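Long-range contact in mucus binding protein (Lactobacillus reuteri, PDB 3I57), which probably binds mucus as a cell-wall-anchored surface protein, and in this type 2 repeat also binds immunoglobulins: residues T93-E98 against T115-F120. Sequence-based numbering, arbitrary orientation.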
ATOM      1  N   THR A  93      -3.378   8.674  -3.418  1.00  8.77           N
ATOM      2  CA  THR A  93      -4.175   9.763  -3.935  1.00  8.66           C
ATOM      3  C   THR A  93      -4.933   9.336  -5.175  1.00  9.02           C
ATOM      4  O   THR A  93      -4.528   8.406  -5.865  1.00  9.61           O
ATOM      5  CB  THR A  93      -3.293  10.984  -4.279  1.00  7.76           C
ATOM      6  OG1 THR A  93      -2.269  10.608  -5.219  1.00 11.24           O
ATOM      7  CG2 THR A  93      -2.642  11.509  -3.018  1.00  9.41           C
ATOM      8  N   LYS A  94      -6.060   9.983  -5.450  1.00  8.99           N
ATOM      9  CA  LYS A  94      -6.668   9.831  -6.768  1.00  9.04           C
ATOM     10  C   LYS A  94      -7.386  11.121  -7.119  1.00  9.51           C
ATOM     11  O   LYS A  94      -7.900  11.798  -6.236  1.00 10.15           O
ATOM     12  CB  LYS A  94      -7.563   8.578  -6.853  1.00 10.29           C
ATOM     13  CG  LYS A  94      -9.064   8.793  -6.853  1.00 13.22           C
ATOM     14  CD  LYS A  94      -9.792   7.472  -7.007  1.00 10.77           C
ATOM     15  CE  LYS A  94     -10.843   7.350  -5.915  1.00 12.26           C
ATOM     16  NZ  LYS A  94     -11.762   6.228  -6.184  1.00 14.20           N
ATOM     17  N   THR A  95      -7.398  11.459  -8.404  1.00  8.82           N
ATOM     18  CA  THR A  95      -8.048  12.683  -8.855  1.00  8.28           C
ATOM     19  C   THR A  95      -9.127  12.314  -9.881  1.00  7.88           C
ATOM     20  O   THR A  95      -8.867  11.569 -10.838  1.00  7.42           O
ATOM     21  CB  THR A  95      -7.007  13.659  -9.425  1.00  8.57           C
ATOM     22  OG1 THR A  95      -6.079  14.025  -8.387  1.00  9.88           O
ATOM     23  CG2 THR A  95      -7.671  14.933  -9.995  1.00  8.55           C
ATOM     24  N   LEU A  96     -10.353  12.774  -9.638  1.00  7.31           N
ATOM     25  CA  LEU A  96     -11.454  12.532 -10.559  1.00  6.69           C
ATOM     26  C   LEU A  96     -11.836  13.835 -11.268  1.00  6.92           C
ATOM     27  O   LEU A  96     -11.656  14.923 -10.719  1.00  7.46           O
ATOM     28  CB  LEU A  96     -12.690  12.014  -9.826  1.00  6.27           C
ATOM     29  CG  LEU A  96     -12.547  10.764  -8.961  1.00  8.29           C
ATOM     30  CD1 LEU A  96     -13.941  10.345  -8.471  1.00  8.17           C
ATOM     31  CD2 LEU A  96     -11.936   9.650  -9.789  1.00  9.93           C
ATOM     32  N   THR A  97     -12.400  13.704 -12.467  1.00  7.08           N
ATOM     33  CA  THR A  97     -12.726  14.866 -13.274  1.00  8.07           C
ATOM     34  C   THR A  97     -14.215  14.897 -13.612  1.00  8.35           C
ATOM     35  O   THR A  97     -14.794  13.897 -14.057  1.00  8.18           O
ATOM     36  CB  THR A  97     -11.917  14.865 -14.602  1.00  8.48           C
ATOM     37  OG1 THR A  97     -10.526  14.940 -14.307  1.00  7.95           O
ATOM     38  CG2 THR A  97     -12.297  16.050 -15.500  1.00  9.07           C
ATOM     39  N   GLU A  98     -14.839  16.050 -13.381  1.00  7.91           N
ATOM     40  CA  GLU A  98     -16.220  16.241 -13.784  1.00  8.10           C
ATOM     41  C   GLU A  98     -16.187  16.924 -15.158  1.00  8.43           C
ATOM     42  O   GLU A  98     -15.414  17.858 -15.353  1.00  8.70           O
ATOM     43  CB  GLU A  98     -16.949  17.121 -12.767  1.00  7.61           C
ATOM     44  CG  GLU A  98     -18.196  17.767 -13.376  1.00  8.07           C
ATOM     45  CD  GLU A  98     -18.888  18.713 -12.405  1.00  8.65           C
ATOM     46  OE1 GLU A  98     -18.180  19.595 -11.875  1.00  7.16           O
ATOM     47  OE2 GLU A  98     -20.126  18.566 -12.215  1.00  8.75           O
ATOM     48  N   THR A 115     -14.535  21.576 -17.229  1.00 10.50           N
ATOM     49  CA  THR A 115     -14.195  20.468 -16.353  1.00  9.15           C
ATOM     50  C   THR A 115     -13.803  20.970 -15.000  1.00  9.08           C
ATOM     51  O   THR A 115     -13.473  22.139 -14.840  1.00 10.28           O
ATOM     52  CB  THR A 115     -13.030  19.632 -16.896  1.00  9.34           C
ATOM     53  OG1 THR A 115     -11.867  20.455 -17.115  1.00 10.10           O
ATOM     54  CG2 THR A 115     -13.463  18.946 -18.202  1.00  8.68           C
ATOM     55  N   ALA A 116     -13.840  20.074 -14.022  1.00  8.62           N
ATOM     56  CA  ALA A 116     -13.366  20.377 -12.684  1.00  8.02           C
ATOM     57  C   ALA A 116     -12.861  19.087 -12.084  1.00  8.13           C
ATOM     58  O   ALA A 116     -13.230  17.997 -12.537  1.00  7.98           O
ATOM     59  CB  ALA A 116     -14.475  20.931 -11.848  1.00  7.82           C
ATOM     60  N   GLN A 117     -12.045  19.204 -11.041  1.00  8.13           N
ATOM     61  CA  GLN A 117     -11.392  18.042 -10.481  1.00  8.34           C
ATOM     62  C   GLN A 117     -11.528  17.992  -8.973  1.00  8.49           C
ATOM     63  O   GLN A 117     -11.624  19.030  -8.314  1.00  7.97           O
ATOM     64  CB  GLN A 117      -9.924  18.011 -10.891  1.00  7.95           C
ATOM     65  CG  GLN A 117      -9.706  17.709 -12.383  1.00 11.11           C
ATOM     66  CD  GLN A 117      -8.279  17.329 -12.672  1.00 15.70           C
ATOM     67  OE1 GLN A 117      -7.349  17.872 -12.078  1.00 17.66           O
ATOM     68  NE2 GLN A 117      -8.093  16.399 -13.594  1.00 18.72           N
ATOM     69  N   VAL A 118     -11.595  16.770  -8.436  1.00  7.53           N
ATOM     70  CA  VAL A 118     -11.513  16.552  -7.010  1.00  7.69           C
ATOM     71  C   VAL A 118     -10.439  15.491  -6.760  1.00  7.55           C
ATOM     72  O   VAL A 118     -10.116  14.654  -7.630  1.00  7.85           O
ATOM     73  CB  VAL A 118     -12.855  16.076  -6.346  1.00  8.09           C
ATOM     74  CG1 VAL A 118     -13.980  17.159  -6.481  1.00  8.45           C
ATOM     75  CG2 VAL A 118     -13.308  14.743  -6.931  1.00  5.45           C
ATOM     76  N   THR A 119      -9.833  15.580  -5.582  1.00  7.23           N
ATOM     77  CA  THR A 119      -8.769  14.655  -5.203  1.00  7.46           C
ATOM     78  C   THR A 119      -9.090  14.003  -3.878  1.00  6.67           C
ATOM     79  O   THR A 119      -9.521  14.684  -2.938  1.00  6.60           O
ATOM     80  CB  THR A 119      -7.428  15.433  -5.090  1.00  6.70           C
ATOM     81  OG1 THR A 119      -7.066  15.894  -6.401  1.00 11.12           O
ATOM     82  CG2 THR A 119      -6.329  14.547  -4.531  1.00  8.37           C
ATOM     83  N   PHE A 120      -8.934  12.677  -3.801  1.00  5.92           N
ATOM     84  CA  PHE A 120      -9.114  11.947  -2.551  1.00  6.58           C
ATOM     85  C   PHE A 120      -7.774  11.468  -2.048  1.00  6.77           C
ATOM     86  O   PHE A 120      -6.846  11.314  -2.842  1.00  6.07           O
ATOM     87  CB  PHE A 120      -9.959  10.692  -2.780  1.00  7.53           C
ATOM     88  CG  PHE A 120     -11.359  11.005  -3.185  1.00  7.99           C
ATOM     89  CD1 PHE A 120     -12.355  11.075  -2.230  1.00  7.68           C
ATOM     90  CD2 PHE A 120     -11.657  11.286  -4.506  1.00  8.35           C
ATOM     91  CE1 PHE A 120     -13.651  11.402  -2.598  1.00  8.28           C
ATOM     92  CE2 PHE A 120     -12.964  11.578  -4.905  1.00  9.55           C
ATOM     93  CZ  PHE A 120     -13.952  11.653  -3.951  1.00  8.69           C
TER
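Thr97 and Gln117 face each other across two antiparallel strands, 93-104 and 112-127, which form a beta hairpin in the Muc B2-like half of this beta-grasp repeat. They are a non-hydrogen-bonded pair, and here a side-chain bond links them. The Gln117 amide points NE2 at Thr97 OG1 (2.9 Å, N-H...O 160°), with the hydroxyl oxygen close to the amide plane. Gln117 CG is anti to its carbonyl carbon (chi1 -70°), and the extended chain beyond carries the amide across to strand 93-98. Thr95 CG2 lies over one flat face of the same amide, 3.6 Å from Gln117 CD. A valine at Thr97 would probably leave NE2 without this acceptor and the Gln117 amide freer to turn. At the next non-hydrogen-bonded pair, Thr95 OG1 and Thr119 OG1 share a hydrogen bond of 2.9 Å; either could be the donor. These polar groups form the more open face of the hairpin.

The other face carries Lys94, Leu96, Glu98, Ala116, Val118 and Phe120. It packs on Tyr145 and on strands 142-144 and 162-168. Leu96 CB touches Val118 CG2 (4.0 Å), and Leu96 CD1 meets Phe120 CE2 obliquely (3.9 Å). Lys94 NZ lies above the ring plane, 5.8 Å from the Phe120 centroid, at most a weak cation-pi attraction; it hydrogen-bonds to the carbonyls of Ser169 and Ala171. Paired backbone hydrogen bonds join Lys94 with Phe120, Leu96 with Val118 and Glu98 with Ala116. At the last pair, Glu98 N is 2.7 Å from Ala116 O, and Glu98 OE1 lies 3.9 Å from Ala116 CB.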